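Local structure of DUF4785 domain-containing protein (Legionella pneumophila subsp. pneumophila, 4KH9) at residues A225-E230 against F261-P266; G61-T66 against Y133-L138; E191-D196 against L213-S218. The protein is of unknown function but binds calcium ions, and is built of three beta-rich domains in a single elongated chain. One frame throughout, in Å; residues are numbered along the deposited sequence.

Contact 1 (A225-E230 against F261-P266); sequences ATLDSE and FSYSIP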
ATOM      1  N   ALA A 225      11.107   2.449  10.916  1.00 29.49           N
ATOM      2  CA  ALA A 225      11.199   1.028  11.216  1.00 31.07           C
ATOM      3  C   ALA A 225      12.128   0.367  10.219  1.00 34.30           C
ATOM      4  O   ALA A 225      12.246   0.836   9.086  1.00 35.10           O
ATOM      5  CB  ALA A 225       9.814   0.377  11.163  1.00 32.87           C
ATOM      6  N   THR A 226      12.733  -0.748  10.614  1.00 30.72           N
ATOM      7  CA  THR A 226      13.572  -1.597   9.769  1.00 31.44           C
ATOM      8  C   THR A 226      12.681  -2.655   9.193  1.00 35.50           C
ATOM      9  O   THR A 226      11.932  -3.300   9.939  1.00 35.22           O
ATOM     10  CB  THR A 226      14.755  -2.204  10.585  1.00 37.54           C
ATOM     11  OG1 THR A 226      15.542  -1.122  11.027  1.00 43.54           O
ATOM     12  CG2 THR A 226      15.641  -3.154   9.756  1.00 30.76           C
ATOM     13  N   LEU A 227      12.778  -2.873   7.884  1.00 31.69           N
ATOM     14  CA  LEU A 227      11.962  -3.895   7.241  1.00 31.69           C
ATOM     15  C   LEU A 227      12.791  -5.151   7.186  1.00 37.61           C
ATOM     16  O   LEU A 227      13.822  -5.204   6.509  1.00 37.01           O
ATOM     17  CB  LEU A 227      11.485  -3.429   5.855  1.00 31.41           C
ATOM     18  CG  LEU A 227      10.500  -2.258   5.863  1.00 35.19           C
ATOM     19  CD1 LEU A 227      10.534  -1.545   4.551  1.00 33.63           C
ATOM     20  CD2 LEU A 227       9.063  -2.709   6.153  1.00 36.55           C
ATOM     21  N   ASP A 228      12.418  -6.127   8.008  1.00 35.53           N
ATOM     22  CA  ASP A 228      13.246  -7.309   8.105  1.00 35.74           C
ATOM     23  C   ASP A 228      12.408  -8.579   8.055  1.00 39.55           C
ATOM     24  O   ASP A 228      12.835  -9.616   8.569  1.00 41.57           O
ATOM     25  CB  ASP A 228      14.115  -7.250   9.381  1.00 38.52           C
ATOM     26  CG  ASP A 228      13.382  -7.111  10.703  1.00 48.74           C
ATOM     27  OD1 ASP A 228      12.121  -7.140  10.700  1.00 46.72           O
ATOM     28  OD2 ASP A 228      14.065  -6.968  11.744  1.00 61.21           O
ATOM     29  N   SER A 229      11.232  -8.512   7.407  1.00 32.79           N
ATOM     30  CA  SER A 229      10.409  -9.699   7.195  1.00 32.70           C
ATOM     31  C   SER A 229      11.148 -10.638   6.230  1.00 36.38           C
ATOM     32  O   SER A 229      11.724 -10.163   5.256  1.00 35.21           O
ATOM     33  CB  SER A 229       9.051  -9.293   6.637  1.00 35.40           C
ATOM     34  OG  SER A 229       8.269 -10.422   6.296  1.00 38.03           O
ATOM     35  N   GLU A 230      11.170 -11.939   6.515  1.00 33.69           N
ATOM     36  CA  GLU A 230      11.873 -12.909   5.664  1.00 34.64           C
ATOM     37  C   GLU A 230      10.907 -13.670   4.768  1.00 40.96           C
ATOM     38  O   GLU A 230      11.341 -14.522   3.987  1.00 41.89           O
ATOM     39  CB  GLU A 230      12.688 -13.902   6.513  1.00 35.75           C
ATOM     40  CG  GLU A 230      13.883 -13.255   7.191  1.00 49.47           C
ATOM     41  CD  GLU A 230      14.695 -14.196   8.056  1.00 73.63           C
ATOM     42  OE1 GLU A 230      15.499 -14.975   7.495  1.00 79.79           O
ATOM     43  OE2 GLU A 230      14.545 -14.143   9.296  1.00 61.60           O
ATOM     44  N   PHE A 261       3.067   0.215  -0.035  1.00 31.44           N
ATOM     45  CA  PHE A 261       4.452   0.182  -0.481  1.00 31.22           C
ATOM     46  C   PHE A 261       4.782  -1.263  -0.806  1.00 36.49           C
ATOM     47  O   PHE A 261       4.125  -2.184  -0.312  1.00 34.07           O
ATOM     48  CB  PHE A 261       5.433   0.808   0.541  1.00 31.56           C
ATOM     49  CG  PHE A 261       5.522   0.116   1.878  1.00 30.49           C
ATOM     50  CD1 PHE A 261       4.687   0.494   2.939  1.00 30.84           C
ATOM     51  CD2 PHE A 261       6.481  -0.870   2.100  1.00 31.63           C
ATOM     52  CE1 PHE A 261       4.789  -0.123   4.187  1.00 31.96           C
ATOM     53  CE2 PHE A 261       6.603  -1.474   3.353  1.00 34.88           C
ATOM     54  CZ  PHE A 261       5.760  -1.089   4.393  1.00 31.99           C
ATOM     55  N   SER A 262       5.742  -1.452  -1.705  1.00 34.19           N
ATOM     56  CA  SER A 262       6.172  -2.788  -2.134  1.00 34.55           C
ATOM     57  C   SER A 262       7.408  -3.200  -1.361  1.00 37.21           C
ATOM     58  O   SER A 262       8.245  -2.358  -1.037  1.00 36.75           O
ATOM     59  CB  SER A 262       6.449  -2.787  -3.638  1.00 38.72           C
ATOM     60  OG  SER A 262       6.913  -4.055  -4.060  1.00 43.41           O
ATOM     61  N   TYR A 263       7.560  -4.503  -1.113  1.00 33.53           N
ATOM     62  CA  TYR A 263       8.720  -5.015  -0.377  1.00 32.50           C
ATOM     63  C   TYR A 263       9.244  -6.315  -1.007  1.00 37.66           C
ATOM     64  O   TYR A 263       8.436  -7.168  -1.346  1.00 36.99           O
ATOM     65  CB  TYR A 263       8.340  -5.246   1.094  1.00 31.31           C
ATOM     66  CG  TYR A 263       9.400  -5.936   1.925  1.00 31.21           C
ATOM     67  CD1 TYR A 263      10.490  -5.235   2.409  1.00 31.14           C
ATOM     68  CD2 TYR A 263       9.321  -7.302   2.203  1.00 32.63           C
ATOM     69  CE1 TYR A 263      11.464  -5.858   3.186  1.00 29.81           C
ATOM     70  CE2 TYR A 263      10.285  -7.936   2.993  1.00 34.20           C
ATOM     71  CZ  TYR A 263      11.356  -7.203   3.481  1.00 36.34           C
ATOM     72  OH  TYR A 263      12.332  -7.791   4.232  1.00 36.16           O
ATOM     73  N   SER A 264      10.582  -6.499  -1.100  1.00 34.28           N
ATOM     74  CA  SER A 264      11.113  -7.769  -1.616  1.00 34.72           C
ATOM     75  C   SER A 264      12.360  -8.237  -0.843  1.00 38.18           C
ATOM     76  O   SER A 264      13.017  -7.463  -0.156  1.00 36.98           O
ATOM     77  CB  SER A 264      11.439  -7.665  -3.104  1.00 37.47           C
ATOM     78  OG  SER A 264      12.522  -6.786  -3.356  1.00 37.36           O
ATOM     79  N   ILE A 265      12.676  -9.507  -0.987  1.00 35.28           N
ATOM     80  CA  ILE A 265      13.876 -10.127  -0.446  1.00 35.22           C
ATOM     81  C   ILE A 265      14.924 -10.124  -1.586  1.00 39.65           C
ATOM     82  O   ILE A 265      14.579 -10.515  -2.702  1.00 38.79           O
ATOM     83  CB  ILE A 265      13.556 -11.533   0.098  1.00 38.47           C
ATOM     84  CG1 ILE A 265      12.634 -11.435   1.342  1.00 40.56           C
ATOM     85  CG2 ILE A 265      14.822 -12.326   0.430  1.00 38.71           C
ATOM     86  CD1 ILE A 265      11.569 -12.445   1.324  1.00 51.79           C
ATOM     87  N   PRO A 266      16.162  -9.650  -1.362  1.00 37.36           N
ATOM     88  CA  PRO A 266      17.152  -9.621  -2.466  1.00 36.43           C
ATOM     89  C   PRO A 266      17.677 -11.035  -2.747  1.00 38.72           C
ATOM     90  O   PRO A 266      18.821 -11.362  -2.434  1.00 37.04           O
ATOM     91  CB  PRO A 266      18.232  -8.679  -1.923  1.00 38.55           C
ATOM     92  CG  PRO A 266      18.165  -8.823  -0.431  1.00 43.69           C
ATOM     93  CD  PRO A 266      16.722  -9.088  -0.105  1.00 39.99           C
TER
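A chi1 of 173° puts the ring of Y263 opposite its own backbone N and out towards 225-230, while F261 takes the rarer rotamer in which CG sits between N and the carbonyl carbon (chi1 63°); L227 meets both rings. Its CB lies 3.6 Å from CE1 of Y263, an oblique approach, and further out its CD2 comes within 3.9 Å of CE2 of F261. The leucine therefore spans two residues of the same strand face, CB serving the tyrosine and the methyl groups the phenylalanine. W238 meets both of these rings from the neighbouring strand 238-248, and L201 touches L227 and F261.

The tyrosine hydroxyl supplies the polar link: OH of Y263 donates to O of S229 at 2.7 Å. The donor lies in the carbonyl plane on a lone pair, with a C=O...OH angle of 139°, and the acceptor sits at the edge of the ring. Beyond it, CD1 of I265 packs against O of E230 at 3.4 Å, whereas the carboxylate of E230 turns to a salt bridge with K10.

Chemically, the contact joins an apolar layer to one directed bond. The loop leaving strand 220-226 is fixed to strand 251-264 through a tyrosine whose buried ring packs against W238 and L227 in the central domain, of the E-set clan, and whose hydroxyl satisfies a loop carbonyl.

Contact 2 (G61-T66 against Y133-L138); sequences GVIIST and YGKFIL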
ATOM      1  N   GLY A  61     -21.820   2.077  24.156  1.00 39.00           N
ATOM      2  CA  GLY A  61     -21.918   3.188  23.217  1.00 36.73           C
ATOM      3  C   GLY A  61     -20.558   3.593  22.717  1.00 38.10           C
ATOM      4  O   GLY A  61     -19.607   3.700  23.488  1.00 40.58           O
ATOM      5  N   VAL A  62     -20.457   3.775  21.425  1.00 33.49           N
ATOM      6  CA  VAL A  62     -19.230   4.121  20.707  1.00 34.41           C
ATOM      7  C   VAL A  62     -19.345   5.551  20.165  1.00 36.61           C
ATOM      8  O   VAL A  62     -20.350   5.892  19.539  1.00 32.84           O
ATOM      9  CB  VAL A  62     -19.003   3.059  19.573  1.00 39.16           C
ATOM     10  CG1 VAL A  62     -18.024   3.543  18.514  1.00 39.29           C
ATOM     11  CG2 VAL A  62     -18.526   1.734  20.181  1.00 39.73           C
ATOM     12  N   ILE A  63     -18.289   6.357  20.341  1.00 33.98           N
ATOM     13  CA  ILE A  63     -18.279   7.724  19.852  1.00 34.03           C
ATOM     14  C   ILE A  63     -18.020   7.749  18.358  1.00 37.32           C
ATOM     15  O   ILE A  63     -17.012   7.214  17.899  1.00 37.00           O
ATOM     16  CB  ILE A  63     -17.238   8.596  20.615  1.00 37.50           C
ATOM     17  CG1 ILE A  63     -17.673   8.790  22.099  1.00 37.99           C
ATOM     18  CG2 ILE A  63     -16.992   9.968  19.889  1.00 35.54           C
ATOM     19  CD1 ILE A  63     -16.559   9.154  23.055  1.00 45.64           C
ATOM     20  N   ILE A  64     -18.936   8.399  17.610  1.00 31.80           N
ATOM     21  CA  ILE A  64     -18.790   8.692  16.193  1.00 31.33           C
ATOM     22  C   ILE A  64     -18.548  10.202  16.152  1.00 37.03           C
ATOM     23  O   ILE A  64     -19.461  10.954  16.490  1.00 35.95           O
ATOM     24  CB  ILE A  64     -19.993   8.215  15.333  1.00 34.55           C
ATOM     25  CG1 ILE A  64     -20.157   6.676  15.402  1.00 34.94           C
ATOM     26  CG2 ILE A  64     -19.854   8.721  13.877  1.00 33.95           C
ATOM     27  CD1 ILE A  64     -21.403   6.146  14.697  1.00 44.44           C
ATOM     28  N   SER A  65     -17.317  10.638  15.825  1.00 32.70           N
ATOM     29  CA  SER A  65     -16.966  12.056  15.838  1.00 32.98           C
ATOM     30  C   SER A  65     -16.886  12.608  14.417  1.00 35.13           C
ATOM     31  O   SER A  65     -16.233  12.031  13.552  1.00 34.44           O
ATOM     32  CB  SER A  65     -15.639  12.268  16.573  1.00 38.74           C
ATOM     33  OG  SER A  65     -14.584  11.583  15.920  1.00 42.95           O
ATOM     34  N   THR A  66     -17.634  13.678  14.167  1.00 30.89           N
ATOM     35  CA  THR A  66     -17.678  14.317  12.875  1.00 28.82           C
ATOM     36  C   THR A  66     -17.367  15.795  13.062  1.00 30.23           C
ATOM     37  O   THR A  66     -17.646  16.350  14.117  1.00 30.77           O
ATOM     38  CB  THR A  66     -19.045  14.063  12.172  1.00 29.07           C
ATOM     39  OG1 THR A  66     -20.059  14.788  12.849  1.00 29.91           O
ATOM     40  CG2 THR A  66     -19.411  12.563  12.074  1.00 20.43           C
ATOM     41  N   TYR A 133     -23.142  18.343  13.295  1.00 33.71           N
ATOM     42  CA  TYR A 133     -21.922  17.571  13.514  1.00 32.43           C
ATOM     43  C   TYR A 133     -21.492  17.612  14.957  1.00 34.94           C
ATOM     44  O   TYR A 133     -22.008  18.400  15.735  1.00 35.77           O
ATOM     45  CB  TYR A 133     -20.780  18.081  12.614  1.00 34.12           C
ATOM     46  CG  TYR A 133     -20.420  19.526  12.846  1.00 39.52           C
ATOM     47  CD1 TYR A 133     -21.083  20.550  12.169  1.00 42.48           C
ATOM     48  CD2 TYR A 133     -19.387  19.876  13.713  1.00 40.89           C
ATOM     49  CE1 TYR A 133     -20.755  21.887  12.386  1.00 44.12           C
ATOM     50  CE2 TYR A 133     -19.059  21.207  13.944  1.00 41.73           C
ATOM     51  CZ  TYR A 133     -19.729  22.209  13.261  1.00 49.12           C
ATOM     52  OH  TYR A 133     -19.370  23.517  13.461  1.00 54.15           O
ATOM     53  N   GLY A 134     -20.533  16.763  15.286  1.00 30.12           N
ATOM     54  CA  GLY A 134     -19.972  16.687  16.622  1.00 30.64           C
ATOM     55  C   GLY A 134     -19.862  15.267  17.107  1.00 33.99           C
ATOM     56  O   GLY A 134     -19.490  14.371  16.343  1.00 33.22           O
ATOM     57  N   LYS A 135     -20.199  15.054  18.378  1.00 31.50           N
ATOM     58  CA  LYS A 135     -20.073  13.744  18.990  1.00 32.34           C
ATOM     59  C   LYS A 135     -21.417  13.017  18.968  1.00 37.99           C
ATOM     60  O   LYS A 135     -22.379  13.411  19.633  1.00 38.87           O
ATOM     61  CB  LYS A 135     -19.501  13.866  20.415  1.00 35.71           C
ATOM     62  CG  LYS A 135     -19.494  12.580  21.224  1.00 42.69           C
ATOM     63  CD  LYS A 135     -19.086  12.879  22.666  1.00 61.81           C
ATOM     64  CE  LYS A 135     -19.675  11.887  23.645  1.00 77.59           C
ATOM     65  NZ  LYS A 135     -19.217  12.133  25.041  1.00 88.39           N
ATOM     66  N   PHE A 136     -21.472  11.975  18.137  1.00 32.42           N
ATOM     67  CA  PHE A 136     -22.596  11.064  18.021  1.00 30.46           C
ATOM     68  C   PHE A 136     -22.205   9.826  18.813  1.00 33.69           C
ATOM     69  O   PHE A 136     -21.014   9.535  18.936  1.00 32.75           O
ATOM     70  CB  PHE A 136     -22.939  10.741  16.560  1.00 30.76           C
ATOM     71  CG  PHE A 136     -23.485  11.850  15.698  1.00 29.06           C
ATOM     72  CD1 PHE A 136     -22.644  12.828  15.182  1.00 29.05           C
ATOM     73  CD2 PHE A 136     -24.831  11.885  15.353  1.00 28.91           C
ATOM     74  CE1 PHE A 136     -23.147  13.848  14.364  1.00 29.57           C
ATOM     75  CE2 PHE A 136     -25.334  12.899  14.529  1.00 31.72           C
ATOM     76  CZ  PHE A 136     -24.487  13.867  14.020  1.00 28.22           C
ATOM     77  N   ILE A 137     -23.179   9.140  19.386  1.00 29.95           N
ATOM     78  CA  ILE A 137     -22.929   7.922  20.133  1.00 32.00           C
ATOM     79  C   ILE A 137     -23.741   6.798  19.473  1.00 37.78           C
ATOM     80  O   ILE A 137     -24.961   6.876  19.392  1.00 37.49           O
ATOM     81  CB  ILE A 137     -23.235   8.067  21.655  1.00 35.79           C
ATOM     82  CG1 ILE A 137     -22.391   9.215  22.274  1.00 36.69           C
ATOM     83  CG2 ILE A 137     -23.011   6.699  22.402  1.00 35.89           C
ATOM     84  CD1 ILE A 137     -22.597   9.469  23.781  1.00 51.67           C
ATOM     85  N   LEU A 138     -23.042   5.790  18.953  1.00 34.44           N
ATOM     86  CA  LEU A 138     -23.651   4.618  18.349  1.00 33.30           C
ATOM     87  C   LEU A 138     -23.787   3.576  19.426  1.00 33.73           C
ATOM     88  O   LEU A 138     -22.822   3.318  20.145  1.00 32.51           O
ATOM     89  CB  LEU A 138     -22.808   4.115  17.174  1.00 32.52           C
ATOM     90  CG  LEU A 138     -23.380   2.924  16.359  1.00 38.37           C
ATOM     91  CD1 LEU A 138     -24.680   3.309  15.581  1.00 37.92           C
ATOM     92  CD2 LEU A 138     -22.301   2.354  15.426  1.00 40.46           C
TER
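Strands 62-65 and 135-138 pair antiparallel, their axes 4.5 Å apart at closest approach and their directions 143° apart, with V62-L138 and I64-F136 as hydrogen-bonded pairs and I63-I137 and S65-K135 as non-hydrogen-bonded ones. The bond from N of V62 to O of L138 is 2.7 Å long and nearly straight, at 171°. N of I64 reaches O of F136 from 37° above the carbonyl plane, at the same length.

On the face carrying V62, I64, F136 and L138, CD1 of I64 presses on CB of L138 at 3.5 Å, closer than carbon atoms usually pack. The edge of the F136 ring is turned to O of I64, which lies in the ring plane, and its CE1 comes 3.6 Å from OG1 of T66. V73 and I75 of strand 72-77 cover I64 and L138. On the other face CG2 of I63 meets CG of K135 at 3.9 Å, the lysine chain running extended past the isoleucine.

T66 has OG1 between its backbone N and carbonyl carbon, a rotamer that turns the hydroxyl to the facing strand, where it accepts the N-H of G134, OG1 to N 3.2 Å. N of T66 donates to O of G134 at 2.9 Å.

Two-way backbone bonding thus sets the register of 62-65, outermost within this chain in an antiparallel four-stranded sheet whose next strands are 135-140 and 86-89. The threonine hydroxyl extends the pairing to G134, whose positive phi suits glycine. One face is apolar and turned inward; the other is mixed, I63 and K135 exposed but S65 buried against strand 251-264.

Contact 3 (E191-D196 against L213-S218); sequences EYDVND and LTKLKS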
ATOM      1  N   GLU A 191      -4.646  25.372  13.341  1.00 54.98           N
ATOM      2  CA  GLU A 191      -3.342  24.782  13.635  1.00 54.10           C
ATOM      3  C   GLU A 191      -3.537  23.840  14.808  1.00 54.32           C
ATOM      4  O   GLU A 191      -3.921  24.286  15.901  1.00 54.75           O
ATOM      5  CB  GLU A 191      -2.266  25.862  13.922  1.00 56.47           C
ATOM      6  CG  GLU A 191      -1.896  26.745  12.733  1.00 69.75           C
ATOM      7  CD  GLU A 191      -1.145  26.093  11.586  1.00103.32           C
ATOM      8  OE1 GLU A 191      -0.208  25.302  11.845  1.00100.97           O
ATOM      9  OE2 GLU A 191      -1.460  26.421  10.419  1.00108.88           O
ATOM     10  N   TYR A 192      -3.381  22.532  14.562  1.00 46.29           N
ATOM     11  CA  TYR A 192      -3.582  21.537  15.622  1.00 44.71           C
ATOM     12  C   TYR A 192      -2.279  21.216  16.322  1.00 41.15           C
ATOM     13  O   TYR A 192      -1.204  21.398  15.740  1.00 37.88           O
ATOM     14  CB  TYR A 192      -4.179  20.224  15.060  1.00 46.08           C
ATOM     15  CG  TYR A 192      -5.509  20.370  14.347  1.00 48.32           C
ATOM     16  CD1 TYR A 192      -6.665  20.708  15.045  1.00 50.42           C
ATOM     17  CD2 TYR A 192      -5.620  20.114  12.986  1.00 49.01           C
ATOM     18  CE1 TYR A 192      -7.897  20.817  14.398  1.00 51.90           C
ATOM     19  CE2 TYR A 192      -6.848  20.202  12.330  1.00 49.96           C
ATOM     20  CZ  TYR A 192      -7.984  20.567  13.039  1.00 58.71           C
ATOM     21  OH  TYR A 192      -9.204  20.669  12.407  1.00 61.66           O
ATOM     22  N   ASP A 193      -2.398  20.712  17.552  1.00 36.64           N
ATOM     23  CA  ASP A 193      -1.340  20.141  18.369  1.00 36.80           C
ATOM     24  C   ASP A 193      -1.680  18.690  18.601  1.00 41.58           C
ATOM     25  O   ASP A 193      -2.684  18.381  19.247  1.00 42.66           O
ATOM     26  CB  ASP A 193      -1.110  20.868  19.688  1.00 39.53           C
ATOM     27  CG  ASP A 193       0.114  20.276  20.414  1.00 48.01           C
ATOM     28  OD1 ASP A 193       1.199  20.218  19.798  1.00 45.74           O
ATOM     29  OD2 ASP A 193      -0.054  19.755  21.532  1.00 58.04           O
ATOM     30  N   VAL A 194      -0.880  17.795  18.024  1.00 37.42           N
ATOM     31  CA  VAL A 194      -1.134  16.358  18.075  1.00 35.97           C
ATOM     32  C   VAL A 194      -0.137  15.660  19.012  1.00 39.67           C
ATOM     33  O   VAL A 194       1.052  15.912  18.919  1.00 37.75           O
ATOM     34  CB  VAL A 194      -1.079  15.757  16.638  1.00 38.47           C
ATOM     35  CG1 VAL A 194      -1.330  14.254  16.651  1.00 37.64           C
ATOM     36  CG2 VAL A 194      -2.089  16.447  15.715  1.00 38.19           C
ATOM     37  N   ASN A 195      -0.639  14.754  19.864  1.00 38.43           N
ATOM     38  CA  ASN A 195       0.164  13.935  20.756  1.00 40.69           C
ATOM     39  C   ASN A 195      -0.295  12.466  20.690  1.00 46.57           C
ATOM     40  O   ASN A 195       0.517  11.577  20.946  1.00 49.53           O
ATOM     41  CB  ASN A 195       0.110  14.458  22.193  1.00 44.54           C
ATOM     42  CG  ASN A 195       0.829  15.771  22.419  1.00 67.23           C
ATOM     43  OD1 ASN A 195       2.043  15.886  22.214  1.00 62.75           O
ATOM     44  ND2 ASN A 195       0.101  16.785  22.879  1.00 57.63           N
ATOM     45  N   ASP A 196      -1.579  12.205  20.349  1.00 38.96           N
ATOM     46  CA  ASP A 196      -2.064  10.836  20.284  1.00 37.57           C
ATOM     47  C   ASP A 196      -1.994  10.350  18.826  1.00 37.62           C
ATOM     48  O   ASP A 196      -2.872  10.653  17.998  1.00 35.20           O
ATOM     49  CB  ASP A 196      -3.487  10.726  20.888  1.00 39.55           C
ATOM     50  CG  ASP A 196      -4.022   9.311  21.095  1.00 48.48           C
ATOM     51  OD1 ASP A 196      -3.280   8.345  20.819  1.00 50.75           O
ATOM     52  OD2 ASP A 196      -5.193   9.173  21.517  1.00 49.88           O
ATOM     53  N   LEU A 213       7.975   6.594  16.445  1.00 31.60           N
ATOM     54  CA  LEU A 213       7.605   7.955  16.079  1.00 31.92           C
ATOM     55  C   LEU A 213       8.367   9.053  16.813  1.00 33.61           C
ATOM     56  O   LEU A 213       8.754   8.924  17.983  1.00 31.28           O
ATOM     57  CB  LEU A 213       6.079   8.173  16.345  1.00 31.94           C
ATOM     58  CG  LEU A 213       5.113   7.237  15.601  1.00 36.67           C
ATOM     59  CD1 LEU A 213       3.719   7.275  16.235  1.00 36.16           C
ATOM     60  CD2 LEU A 213       5.033   7.583  14.138  1.00 38.88           C
ATOM     61  N   THR A 214       8.501  10.190  16.113  1.00 31.17           N
ATOM     62  CA  THR A 214       9.077  11.421  16.650  1.00 31.16           C
ATOM     63  C   THR A 214       8.223  12.553  16.186  1.00 33.84           C
ATOM     64  O   THR A 214       7.848  12.584  15.037  1.00 33.66           O
ATOM     65  CB  THR A 214      10.577  11.633  16.259  1.00 33.85           C
ATOM     66  OG1 THR A 214      10.691  11.586  14.841  1.00 37.27           O
ATOM     67  CG2 THR A 214      11.512  10.605  16.866  1.00 29.31           C
ATOM     68  N   LYS A 215       7.915  13.485  17.076  1.00 33.00           N
ATOM     69  CA  LYS A 215       7.157  14.685  16.792  1.00 32.48           C
ATOM     70  C   LYS A 215       8.077  15.697  16.103  1.00 39.50           C
ATOM     71  O   LYS A 215       9.111  16.085  16.669  1.00 38.89           O
ATOM     72  CB  LYS A 215       6.566  15.244  18.100  1.00 34.20           C
ATOM     73  CG  LYS A 215       5.484  16.296  17.859  1.00 37.34           C
ATOM     74  CD  LYS A 215       4.675  16.534  19.102  1.00 39.44           C
ATOM     75  CE  LYS A 215       3.698  17.670  18.901  1.00 40.54           C
ATOM     76  NZ  LYS A 215       2.801  17.830  20.088  1.00 36.12           N
ATOM     77  N   LEU A 216       7.726  16.114  14.886  1.00 39.69           N
ATOM     78  CA  LEU A 216       8.544  17.074  14.124  1.00 42.13           C
ATOM     79  C   LEU A 216       8.004  18.512  14.312  1.00 48.24           C
ATOM     80  O   LEU A 216       8.784  19.447  14.492  1.00 50.07           O
ATOM     81  CB  LEU A 216       8.585  16.678  12.642  1.00 42.71           C
ATOM     82  CG  LEU A 216       9.455  17.527  11.706  1.00 50.71           C
ATOM     83  CD1 LEU A 216      10.951  17.230  11.901  1.00 52.42           C
ATOM     84  CD2 LEU A 216       9.073  17.307  10.248  1.00 52.72           C
ATOM     85  N   LYS A 217       6.672  18.659  14.283  1.00 44.82           N
ATOM     86  CA  LYS A 217       5.894  19.895  14.452  1.00 43.90           C
ATOM     87  C   LYS A 217       4.692  19.590  15.311  1.00 43.79           C
ATOM     88  O   LYS A 217       4.422  18.421  15.557  1.00 41.81           O
ATOM     89  CB  LYS A 217       5.435  20.460  13.082  1.00 46.42           C
ATOM     90  CG  LYS A 217       6.547  20.952  12.166  1.00 59.88           C
ATOM     91  CD  LYS A 217       6.029  21.419  10.796  1.00 68.85           C
ATOM     92  CE  LYS A 217       4.958  22.511  10.805  1.00 79.39           C
ATOM     93  NZ  LYS A 217       5.364  23.735  11.549  1.00 86.64           N
ATOM     94  N   SER A 218       3.924  20.612  15.724  1.00 40.55           N
ATOM     95  CA  SER A 218       2.704  20.394  16.505  1.00 38.76           C
ATOM     96  C   SER A 218       1.738  19.427  15.769  1.00 38.97           C
ATOM     97  O   SER A 218       1.077  18.623  16.427  1.00 38.12           O
ATOM     98  CB  SER A 218       2.004  21.717  16.795  1.00 41.91           C
ATOM     99  OG  SER A 218       1.568  22.353  15.601  1.00 48.66           O
TER
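One ammonium group draws together three successive residues of a loop: NZ of K215 donates to OD1 of D193, O of V194 and OD1 of N195. The lysine chain is extended from CG outward, with CG anti to the backbone N (chi1 -166°), and that carries NZ across to the loop.

The three acceptors are met differently. OD1 of D193, 2.9 Å from NZ of K215, is approached on its syn side, somewhat out of the carboxylate plane, and the pair is a salt bridge in which the two side chains cross at about a right angle. For O of V194, at 2.8 Å from the same NZ, the donor stands 45° above the carbonyl plane. The amide oxygen OD1 of N195 lies 3.0 Å from NZ of K215, and here too the donor is well above the plane. The three oxygens probably stabilise the ammonium charge, with only D193 among them bringing a formal negative charge.

A second grip is made by S218. Its OG donates to O of Y192 at 2.9 Å, and O of S218 accepts the N-H of V194, N to O 2.7 Å, with an N-H...O angle of 168°. The loop chain is thus held on both its C=O and N-H sides by one residue. The valine side chain meanwhile turns to L185, F221 and V244 in the domain interior, and OH of Y192 bonds to T162.

L216 and K217 both face V220 of the neighbouring strand, a classic beta bulge. K215 and S218, on either side of it in sequence, hold the loop that leads into strand 196-202 of an E-set, immunoglobulin-like domain; that loop runs into D196, known to bind the second calcium ion of this protein, though that ion is not bound to this chain here.

From the N terminus, contact 2 comes first: it pairs strand 62-65 with strand 135-140, closing a 66-residue excursion within the N-terminal domain. Contact 3 follows in the central domain, where 16 residues separate 191-196 from 213-218; it ties the loop before strand 196-202 to strand 208-217. Strand 220-226 comes next, antiparallel to 208-217 in the same sheet, and leads into contact 1, which spans 30 residues and ties the loop after strand 220-226 to strand 251-264. The three are in series, so none nests in or crosses another. Contacts 1 and 3 share the central domain, centres 27 Å apart; contact 2 lies 38 Å from contact 1 between centres.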